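Local coordinates for cellulose binding domain-containing protein (Clostridium clariflavum, PDB 4B96), which probably binds cellulose through this family 3b carbohydrate-binding module, the C-terminal part of a membrane-associated protein of a biomass-sensing system, at residues A[5-10]-A[40-45]; A[71-76]-A[82-87]. All coordinates share one frame; numbering follows the deposited sequence.

Interaction 1. Residues A[5-10]-A[40-45]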
ATOM      1  N   LEU A   5       1.660 -11.577  -1.189  1.00 22.22           N
ATOM      2  CA  LEU A   5       0.446 -11.472  -1.991  1.00 22.46           C
ATOM      3  C   LEU A   5       0.297 -10.118  -2.652  1.00 20.67           C
ATOM      4  O   LEU A   5       0.840  -9.105  -2.159  1.00 25.61           O
ATOM      5  CB  LEU A   5      -0.821 -11.824  -1.179  1.00 27.80           C
ATOM      6  CG  LEU A   5      -1.570 -10.936  -0.220  1.00 28.76           C
ATOM      7  CD1 LEU A   5      -2.319  -9.714  -0.891  1.00 21.34           C
ATOM      8  CD2 LEU A   5      -2.621 -11.843   0.443  1.00 28.55           C
ATOM      9  N   LYS A   6      -0.428 -10.105  -3.771  1.00 18.78           N
ATOM     10  CA  LYS A   6      -0.737  -8.829  -4.474  1.00 16.85           C
ATOM     11  C   LYS A   6      -2.188  -8.923  -4.897  1.00 19.57           C
ATOM     12  O   LYS A   6      -2.730 -10.021  -4.994  1.00 20.75           O
ATOM     13  CB  LYS A   6       0.131  -8.646  -5.721  1.00 19.82           C
ATOM     14  CG  LYS A   6       1.648  -8.691  -5.394  1.00 28.95           C
ATOM     15  CD  LYS A   6       2.444  -8.310  -6.655  1.00 31.64           C
ATOM     16  CE  LYS A   6       3.940  -8.211  -6.361  1.00 42.88           C
ATOM     17  NZ  LYS A   6       4.676  -8.051  -7.647  1.00 49.29           N
ATOM     18  N   LEU A   7      -2.835  -7.785  -5.142  1.00 16.58           N
ATOM     19  CA  LEU A   7      -4.238  -7.822  -5.534  1.00 13.90           C
ATOM     20  C   LEU A   7      -4.417  -7.112  -6.893  1.00 15.85           C
ATOM     21  O   LEU A   7      -3.853  -6.018  -7.117  1.00 16.30           O
ATOM     22  CB  LEU A   7      -5.076  -7.084  -4.468  1.00 15.63           C
ATOM     23  CG  LEU A   7      -6.563  -6.952  -4.840  1.00 21.17           C
ATOM     24  CD1 LEU A   7      -7.466  -6.992  -3.627  1.00 23.07           C
ATOM     25  CD2 LEU A   7      -6.855  -5.628  -5.568  1.00 23.63           C
ATOM     26  N   LYS A   8      -5.252  -7.681  -7.763  1.00 18.75           N
ATOM     27  CA  LYS A   8      -5.657  -6.993  -8.995  1.00 18.04           C
ATOM     28  C   LYS A   8      -7.167  -6.839  -8.967  1.00 18.30           C
ATOM     29  O   LYS A   8      -7.840  -7.592  -8.287  1.00 16.44           O
ATOM     30  CB  LYS A   8      -5.304  -7.845 -10.234  1.00 15.80           C
ATOM     31  CG  LYS A   8      -3.815  -8.107 -10.459  1.00 19.22           C
ATOM     32  CD  LYS A   8      -3.627  -8.893 -11.803  1.00 26.21           C
ATOM     33  CE  LYS A   8      -2.175  -9.039 -12.177  1.00 38.57           C
ATOM     34  NZ  LYS A   8      -2.046  -9.744 -13.498  1.00 42.76           N
ATOM     35  N   HIS A   9      -7.693  -5.833  -9.667  1.00 16.38           N
ATOM     36  CA  HIS A   9      -9.120  -5.560  -9.618  1.00 18.70           C
ATOM     37  C   HIS A   9      -9.539  -5.204 -11.023  1.00 16.77           C
ATOM     38  O   HIS A   9      -8.722  -4.655 -11.805  1.00 17.87           O
ATOM     39  CB  HIS A   9      -9.363  -4.375  -8.684  1.00 17.83           C
ATOM     40  CG  HIS A   9     -10.715  -3.737  -8.806  1.00 21.34           C
ATOM     41  ND1 HIS A   9     -11.901  -4.442  -8.632  1.00 18.99           N
ATOM     42  CD2 HIS A   9     -11.076  -2.435  -9.020  1.00 17.45           C
ATOM     43  CE1 HIS A   9     -12.927  -3.604  -8.750  1.00 19.04           C
ATOM     44  NE2 HIS A   9     -12.455  -2.384  -8.992  1.00 19.76           N
ATOM     45  N   TYR A  10     -10.792  -5.497 -11.349  1.00 24.28           N
ATOM     46  CA  TYR A  10     -11.348  -5.006 -12.585  1.00 25.54           C
ATOM     47  C   TYR A  10     -12.763  -4.630 -12.322  1.00 24.46           C
ATOM     48  O   TYR A  10     -13.514  -5.354 -11.692  1.00 25.98           O
ATOM     49  CB  TYR A  10     -11.303  -6.073 -13.723  1.00 29.71           C
ATOM     50  CG  TYR A  10     -11.956  -5.511 -14.977  1.00 37.20           C
ATOM     51  CD1 TYR A  10     -11.542  -4.264 -15.486  1.00 44.83           C
ATOM     52  CD2 TYR A  10     -13.010  -6.171 -15.623  1.00 40.52           C
ATOM     53  CE1 TYR A  10     -12.124  -3.700 -16.594  1.00 48.56           C
ATOM     54  CE2 TYR A  10     -13.599  -5.620 -16.771  1.00 44.18           C
ATOM     55  CZ  TYR A  10     -13.159  -4.377 -17.237  1.00 50.24           C
ATOM     56  OH  TYR A  10     -13.727  -3.783 -18.354  1.00 53.88           O
ATOM     57  N   VAL A  40      -8.121 -14.056   5.750  1.00 20.82           N
ATOM     58  CA  VAL A  40      -7.962 -12.957   4.827  1.00 19.92           C
ATOM     59  C   VAL A  40      -9.218 -12.143   4.684  1.00 23.36           C
ATOM     60  O   VAL A  40     -10.292 -12.684   4.510  1.00 23.57           O
ATOM     61  CB  VAL A  40      -7.536 -13.490   3.438  1.00 22.95           C
ATOM     62  CG1 VAL A  40      -7.611 -12.415   2.358  1.00 24.35           C
ATOM     63  CG2 VAL A  40      -6.118 -14.080   3.540  1.00 20.79           C
ATOM     64  N   LYS A  41      -9.092 -10.821   4.782  1.00 18.62           N
ATOM     65  CA  LYS A  41     -10.208  -9.912   4.487  1.00 16.29           C
ATOM     66  C   LYS A  41      -9.810  -9.002   3.327  1.00 19.13           C
ATOM     67  O   LYS A  41      -8.638  -8.527   3.244  1.00 21.12           O
ATOM     68  CB  LYS A  41     -10.417  -9.000   5.721  1.00 18.90           C
ATOM     69  CG  LYS A  41     -10.981  -9.715   6.890  1.00 22.62           C
ATOM     70  CD  LYS A  41     -10.949  -8.871   8.156  1.00 24.81           C
ATOM     71  CE  LYS A  41     -11.340  -9.787   9.363  1.00 43.67           C
ATOM     72  NZ  LYS A  41     -11.651  -9.021  10.626  1.00 45.08           N
ATOM     73  N   VAL A  42     -10.770  -8.667   2.476  1.00 17.49           N
ATOM     74  CA  VAL A  42     -10.500  -7.747   1.386  1.00 15.11           C
ATOM     75  C   VAL A  42     -11.540  -6.634   1.475  1.00 20.33           C
ATOM     76  O   VAL A  42     -12.737  -6.932   1.707  1.00 18.95           O
ATOM     77  CB  VAL A  42     -10.612  -8.478   0.026  1.00 15.68           C
ATOM     78  CG1 VAL A  42     -10.307  -7.550  -1.176  1.00 14.77           C
ATOM     79  CG2 VAL A  42      -9.651  -9.678  -0.011  1.00 16.00           C
ATOM     80  N   ARG A  43     -11.107  -5.362   1.302  1.00 16.43           N
ATOM     81  CA  ARG A  43     -12.053  -4.249   1.421  1.00 18.44           C
ATOM     82  C   ARG A  43     -12.163  -3.429   0.166  1.00 20.64           C
ATOM     83  O   ARG A  43     -11.141  -3.089  -0.419  1.00 15.37           O
ATOM     84  CB  ARG A  43     -11.661  -3.313   2.572  1.00 16.27           C
ATOM     85  CG  ARG A  43     -11.866  -4.006   3.945  1.00 19.94           C
ATOM     86  CD  ARG A  43     -11.402  -3.103   5.083  1.00 18.07           C
ATOM     87  NE  ARG A  43     -11.496  -3.914   6.299  1.00 21.07           N
ATOM     88  CZ  ARG A  43     -11.107  -3.528   7.509  1.00 28.09           C
ATOM     89  NH1 ARG A  43     -10.575  -2.342   7.692  1.00 27.60           N
ATOM     90  NH2 ARG A  43     -11.243  -4.354   8.539  1.00 26.42           N
ATOM     91  N   TYR A  44     -13.403  -3.095  -0.207  1.00 18.43           N
ATOM     92  CA  TYR A  44     -13.708  -2.183  -1.306  1.00 17.25           C
ATOM     93  C   TYR A  44     -14.356  -0.953  -0.658  1.00 18.79           C
ATOM     94  O   TYR A  44     -15.419  -1.049  -0.023  1.00 17.05           O
ATOM     95  CB  TYR A  44     -14.672  -2.852  -2.279  1.00 15.78           C
ATOM     96  CG  TYR A  44     -14.928  -1.985  -3.523  1.00 17.21           C
ATOM     97  CD1 TYR A  44     -15.825  -0.899  -3.469  1.00 13.09           C
ATOM     98  CD2 TYR A  44     -14.239  -2.233  -4.730  1.00 15.84           C
ATOM     99  CE1 TYR A  44     -16.023  -0.085  -4.610  1.00 14.04           C
ATOM    100  CE2 TYR A  44     -14.418  -1.434  -5.886  1.00 15.93           C
ATOM    101  CZ  TYR A  44     -15.325  -0.372  -5.821  1.00 16.69           C
ATOM    102  OH  TYR A  44     -15.512   0.457  -6.902  1.00 15.17           O
ATOM    103  N   TYR A  45     -13.717   0.193  -0.773  1.00 16.70           N
ATOM    104  CA  TYR A  45     -14.206   1.411  -0.118  1.00 16.14           C
ATOM    105  C   TYR A  45     -15.102   2.192  -1.027  1.00 18.80           C
ATOM    106  O   TYR A  45     -14.742   2.454  -2.194  1.00 16.45           O
ATOM    107  CB  TYR A  45     -13.039   2.305   0.229  1.00 15.55           C
ATOM    108  CG  TYR A  45     -12.140   1.616   1.209  1.00 18.84           C
ATOM    109  CD1 TYR A  45     -12.366   1.756   2.577  1.00 19.17           C
ATOM    110  CD2 TYR A  45     -11.069   0.847   0.766  1.00 19.28           C
ATOM    111  CE1 TYR A  45     -11.591   1.118   3.479  1.00 22.03           C
ATOM    112  CE2 TYR A  45     -10.217   0.214   1.692  1.00 20.43           C
ATOM    113  CZ  TYR A  45     -10.501   0.340   3.023  1.00 22.96           C
ATOM    114  OH  TYR A  45      -9.726  -0.282   3.962  1.00 22.76           O
TER

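Interaction 2. Residues A[71-76]-A[82-87]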
ATOM      1  N   GLY A  71     -19.924 -11.405   2.476  1.00 22.98           N
ATOM      2  CA  GLY A  71     -19.697  -9.980   2.343  1.00 20.10           C
ATOM      3  C   GLY A  71     -20.550  -9.211   3.347  1.00 23.71           C
ATOM      4  O   GLY A  71     -21.699  -9.561   3.581  1.00 24.25           O
ATOM      5  N   LYS A  72     -19.997  -8.165   3.942  1.00 20.46           N
ATOM      6  CA  LYS A  72     -20.798  -7.314   4.826  1.00 21.36           C
ATOM      7  C   LYS A  72     -20.305  -5.876   4.666  1.00 22.24           C
ATOM      8  O   LYS A  72     -19.091  -5.634   4.513  1.00 19.15           O
ATOM      9  CB  LYS A  72     -20.566  -7.762   6.262  1.00 21.28           C
ATOM     10  CG  LYS A  72     -21.375  -7.009   7.302  1.00 30.72           C
ATOM     11  CD  LYS A  72     -21.165  -7.761   8.639  1.00 41.70           C
ATOM     12  CE  LYS A  72     -21.951  -7.185   9.825  1.00 50.02           C
ATOM     13  NZ  LYS A  72     -22.976  -6.230   9.355  1.00 53.88           N
ATOM     14  N   VAL A  73     -21.225  -4.909   4.705  1.00 21.60           N
ATOM     15  CA  VAL A  73     -20.804  -3.499   4.596  1.00 19.06           C
ATOM     16  C   VAL A  73     -20.647  -2.915   6.006  1.00 23.82           C
ATOM     17  O   VAL A  73     -21.508  -3.155   6.889  1.00 22.06           O
ATOM     18  CB  VAL A  73     -21.858  -2.711   3.778  1.00 22.10           C
ATOM     19  CG1 VAL A  73     -21.601  -1.182   3.826  1.00 23.00           C
ATOM     20  CG2 VAL A  73     -21.861  -3.239   2.314  1.00 19.93           C
ATOM     21  N   TYR A  74     -19.574  -2.149   6.207  1.00 21.37           N
ATOM     22  CA  TYR A  74     -19.308  -1.489   7.499  1.00 24.69           C
ATOM     23  C   TYR A  74     -19.148   0.002   7.297  1.00 24.12           C
ATOM     24  O   TYR A  74     -18.642   0.454   6.253  1.00 20.50           O
ATOM     25  CB  TYR A  74     -17.977  -2.032   8.103  1.00 20.47           C
ATOM     26  CG  TYR A  74     -18.010  -3.482   8.439  1.00 27.11           C
ATOM     27  CD1 TYR A  74     -17.698  -4.449   7.465  1.00 24.18           C
ATOM     28  CD2 TYR A  74     -18.362  -3.910   9.731  1.00 25.75           C
ATOM     29  CE1 TYR A  74     -17.707  -5.781   7.794  1.00 23.04           C
ATOM     30  CE2 TYR A  74     -18.408  -5.258  10.049  1.00 32.25           C
ATOM     31  CZ  TYR A  74     -18.060  -6.179   9.051  1.00 29.37           C
ATOM     32  OH  TYR A  74     -18.067  -7.511   9.318  1.00 29.41           O
ATOM     33  N   ASN A  75     -19.516   0.786   8.314  1.00 24.52           N
ATOM     34  CA  ASN A  75     -19.129   2.193   8.357  1.00 24.28           C
ATOM     35  C   ASN A  75     -17.713   2.410   8.849  1.00 29.46           C
ATOM     36  O   ASN A  75     -17.243   1.724   9.767  1.00 28.99           O
ATOM     37  CB  ASN A  75     -20.087   2.954   9.286  1.00 31.74           C
ATOM     38  CG  ASN A  75     -21.290   3.444   8.535  1.00 40.26           C
ATOM     39  OD1 ASN A  75     -22.250   2.721   8.374  1.00 41.51           O
ATOM     40  ND2 ASN A  75     -21.196   4.651   7.979  1.00 48.04           N
ATOM     41  N   ILE A  76     -17.027   3.379   8.274  1.00 29.81           N
ATOM     42  CA  ILE A  76     -15.665   3.652   8.706  1.00 31.61           C
ATOM     43  C   ILE A  76     -15.638   4.304  10.092  1.00 37.04           C
ATOM     44  O   ILE A  76     -14.850   3.913  10.970  1.00 43.57           O
ATOM     45  CB  ILE A  76     -14.886   4.469   7.639  1.00 24.96           C
ATOM     46  CG1 ILE A  76     -14.674   3.559   6.434  1.00 27.13           C
ATOM     47  CG2 ILE A  76     -13.523   5.059   8.254  1.00 26.45           C
ATOM     48  CD1 ILE A  76     -14.086   4.288   5.242  1.00 28.85           C
ATOM     49  N   SER A  82     -22.007   7.984   5.362  0.89 29.92           N
ATOM     50  CA  SER A  82     -21.835   7.621   3.954  0.89 25.17           C
ATOM     51  C   SER A  82     -20.513   6.916   3.628  0.89 23.71           C
ATOM     52  O   SER A  82     -20.422   6.221   2.628  0.89 21.30           O
ATOM     53  CB  SER A  82     -22.000   8.889   3.123  0.89 28.50           C
ATOM     54  OG  SER A  82     -20.922   9.752   3.338  0.89 30.05           O
ATOM     55  N   HIS A  83     -19.496   7.069   4.476  1.00 22.05           N
ATOM     56  CA  HIS A  83     -18.157   6.455   4.199  1.00 23.08           C
ATOM     57  C   HIS A  83     -18.066   5.027   4.683  1.00 21.46           C
ATOM     58  O   HIS A  83     -18.135   4.760   5.879  1.00 22.39           O
ATOM     59  CB  HIS A  83     -17.045   7.313   4.824  1.00 25.29           C
ATOM     60  CG  HIS A  83     -16.849   8.621   4.125  1.00 30.47           C
ATOM     61  ND1 HIS A  83     -17.542   9.757   4.469  1.00 36.11           N
ATOM     62  CD2 HIS A  83     -16.081   8.958   3.057  1.00 35.14           C
ATOM     63  CE1 HIS A  83     -17.176  10.756   3.682  1.00 36.26           C
ATOM     64  NE2 HIS A  83     -16.297  10.293   2.810  1.00 38.96           N
ATOM     65  N   LYS A  84     -17.944   4.105   3.743  1.00 18.65           N
ATOM     66  CA  LYS A  84     -18.163   2.689   4.038  1.00 18.79           C
ATOM     67  C   LYS A  84     -17.101   1.854   3.360  1.00 19.66           C
ATOM     68  O   LYS A  84     -16.373   2.339   2.484  1.00 19.47           O
ATOM     69  CB  LYS A  84     -19.533   2.252   3.428  1.00 18.92           C
ATOM     70  CG  LYS A  84     -20.734   2.878   4.245  1.00 25.00           C
ATOM     71  CD  LYS A  84     -22.026   2.597   3.567  1.00 22.10           C
ATOM     72  CE  LYS A  84     -23.148   3.275   4.360  1.00 27.39           C
ATOM     73  NZ  LYS A  84     -24.373   3.071   3.610  1.00 27.82           N
ATOM     74  N   TYR A  85     -17.073   0.582   3.729  1.00 18.10           N
ATOM     75  CA  TYR A  85     -16.404  -0.431   2.920  1.00 18.35           C
ATOM     76  C   TYR A  85     -17.215  -1.699   2.923  1.00 16.93           C
ATOM     77  O   TYR A  85     -17.880  -2.034   3.882  1.00 17.46           O
ATOM     78  CB  TYR A  85     -14.960  -0.726   3.390  1.00 16.77           C
ATOM     79  CG  TYR A  85     -14.803  -1.081   4.872  1.00 20.25           C
ATOM     80  CD1 TYR A  85     -14.905  -2.415   5.307  1.00 18.69           C
ATOM     81  CD2 TYR A  85     -14.543  -0.094   5.812  1.00 24.82           C
ATOM     82  CE1 TYR A  85     -14.745  -2.783   6.652  1.00 20.02           C
ATOM     83  CE2 TYR A  85     -14.382  -0.436   7.186  1.00 26.25           C
ATOM     84  CZ  TYR A  85     -14.476  -1.795   7.576  1.00 24.40           C
ATOM     85  OH  TYR A  85     -14.310  -2.145   8.885  1.00 25.37           O
ATOM     86  N   LEU A  86     -17.144  -2.411   1.814  1.00 19.27           N
ATOM     87  CA  LEU A  86     -17.563  -3.797   1.772  1.00 19.80           C
ATOM     88  C   LEU A  86     -16.338  -4.604   2.205  1.00 20.70           C
ATOM     89  O   LEU A  86     -15.228  -4.386   1.701  1.00 17.83           O
ATOM     90  CB  LEU A  86     -17.898  -4.207   0.343  1.00 15.39           C
ATOM     91  CG  LEU A  86     -18.025  -5.719   0.055  1.00 17.87           C
ATOM     92  CD1 LEU A  86     -19.295  -6.252   0.659  1.00 22.85           C
ATOM     93  CD2 LEU A  86     -18.018  -5.977  -1.465  1.00 16.58           C
ATOM     94  N   GLU A  87     -16.546  -5.520   3.148  1.00 15.73           N
ATOM     95  CA  GLU A  87     -15.521  -6.464   3.486  1.00 17.31           C
ATOM     96  C   GLU A  87     -15.873  -7.888   3.037  1.00 18.62           C
ATOM     97  O   GLU A  87     -16.913  -8.481   3.471  1.00 17.89           O
ATOM     98  CB  GLU A  87     -15.342  -6.471   4.994  1.00 22.05           C
ATOM     99  CG  GLU A  87     -14.158  -7.370   5.386  1.00 18.44           C
ATOM    100  CD  GLU A  87     -13.758  -7.103   6.814  1.00 27.01           C
ATOM    101  OE1 GLU A  87     -12.912  -6.176   7.066  1.00 26.71           O
ATOM    102  OE2 GLU A  87     -14.313  -7.815   7.698  1.00 25.23           O
TER
HETATM  103  O   HOH W   1     -16.578  -9.225   7.669  1.00 25.63           O
HETATM  104  O   HOH W   2     -15.056   0.096  10.629  1.00 48.67           O

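Interaction 1. Residues A[5-10]-A[40-45]
The rings of Y44 and H9 meet as an offset edge-to-face pair, with the edge of the tyrosine turned toward the face of the histidine. Their planes stand 65° apart and their centroids are separated by 5.7 Å. H9 NE2 lies at the tyrosine edge, in the plane of that ring, 3.8 Å from Y44 CE2; H9 CE1 is almost as near to the same carbon. The imidazole also meets the ring of W133, at a much shallower angle.

Such packing illustrates how the two sheets of a beta-sandwich, the fold of this carbohydrate-binding module, are joined. Strand 5-9 belongs to one sheet and strand 40-47 to the other, and no hydrogen bond links the two segments. The CA atoms of L7 and V42 are 9.3 Å apart, so the two segments meet through side chains, in two residue pairs. L5, L7 and H9 point inward from one strand, V40 and V42 from the other. The Y44 side chain leaves its backbone less directly, but with CG anti to the backbone N (chi1 -175°) its ring extends to the histidine.

Not every buried group here is apolar: ND1 of H9 is hydrogen-bonded to the carbonyl oxygen of D24, which anchors the imidazole from its own sheet. Y44 also packs on M136, I21 and W23, and its side chain lies about 5 Å from that of the calcium ligand D120. Further along the interface, L7 and V42 approach tip to tip, and a single methyl pair makes the contact, L7 CD1 resting 3.8 Å from V42 CG1.

Interaction 2. Residues A[71-76]-A[82-87]
In Y85 the ring carbon CG sits between the backbone N and the carbonyl carbon (chi1 53°), whereas in Y74 CG is anti to the carbonyl carbon (chi1 -64°). These two choices lay the Y85 ring beneath the start of the Y74 side chain: Y74 CB stands over one face of it, 3.9 Å from the centroid, in a CH-pi contact. The two rings are tilted by only 27° but slid so far apart that they barely overlap, and the touching atoms are Y74 CD1 and Y85 CE1, 3.5 Å apart. I76 CG1 closes on the Y85 ring at its edge, 3.7 Å from CD2.

The segments form a classic antiparallel beta hairpin. K72 with E87 and Y74 with Y85 are hydrogen-bonded pairs, alternating with the non-hydrogen-bonded pairs V73-L86 and N75-K84. The bond from Y85 N to Y74 O is 3.0 Å long, and I76 N to H83 O adds one more near the turn. Two waters link polar groups on the tyrosine face: one bridges Y74 OH and E87 OE2, another donates a hydrogen bond to N75 O at 2.9 Å and also meets Y85 OH. OE1, the other carboxylate oxygen of E87, is held by R43 in a salt bridge.

On the other face V73 CG1 lies 3.8 Å from K84 CD, part of an extended lysine chain whose NZ reaches the carbonyl of D48. Strand 69-75 is outermost in its sheet within this chain, and strand 83-90 separates it from strand 40-47; across the sandwich V73 packs on I53 and L86 on F55 of strand 53-60.

Interactions 1 and 2 illustrate two kinds of contact in a beta-sandwich. Interaction 1 is buried near the centre of the chain and joins the two sheets by sparse side-chain packing; interaction 2, farther out and partly exposed, joins neighbouring strands of one sheet through a backbone ladder, with aromatic and water-mediated contacts added. The buried surface differs accordingly, 153 against 613 Å². Strand 40-47 connects them, since it adjoins strand 83-90: Y44 O lies 2.9 Å from L86 N, a probable hydrogen bond. R43, pointing away from the interface of interaction 1, is a second joint between the two contacts, its NE 2.8 Å from OE1 of E87 and its side chain in a cation-pi contact with Y85.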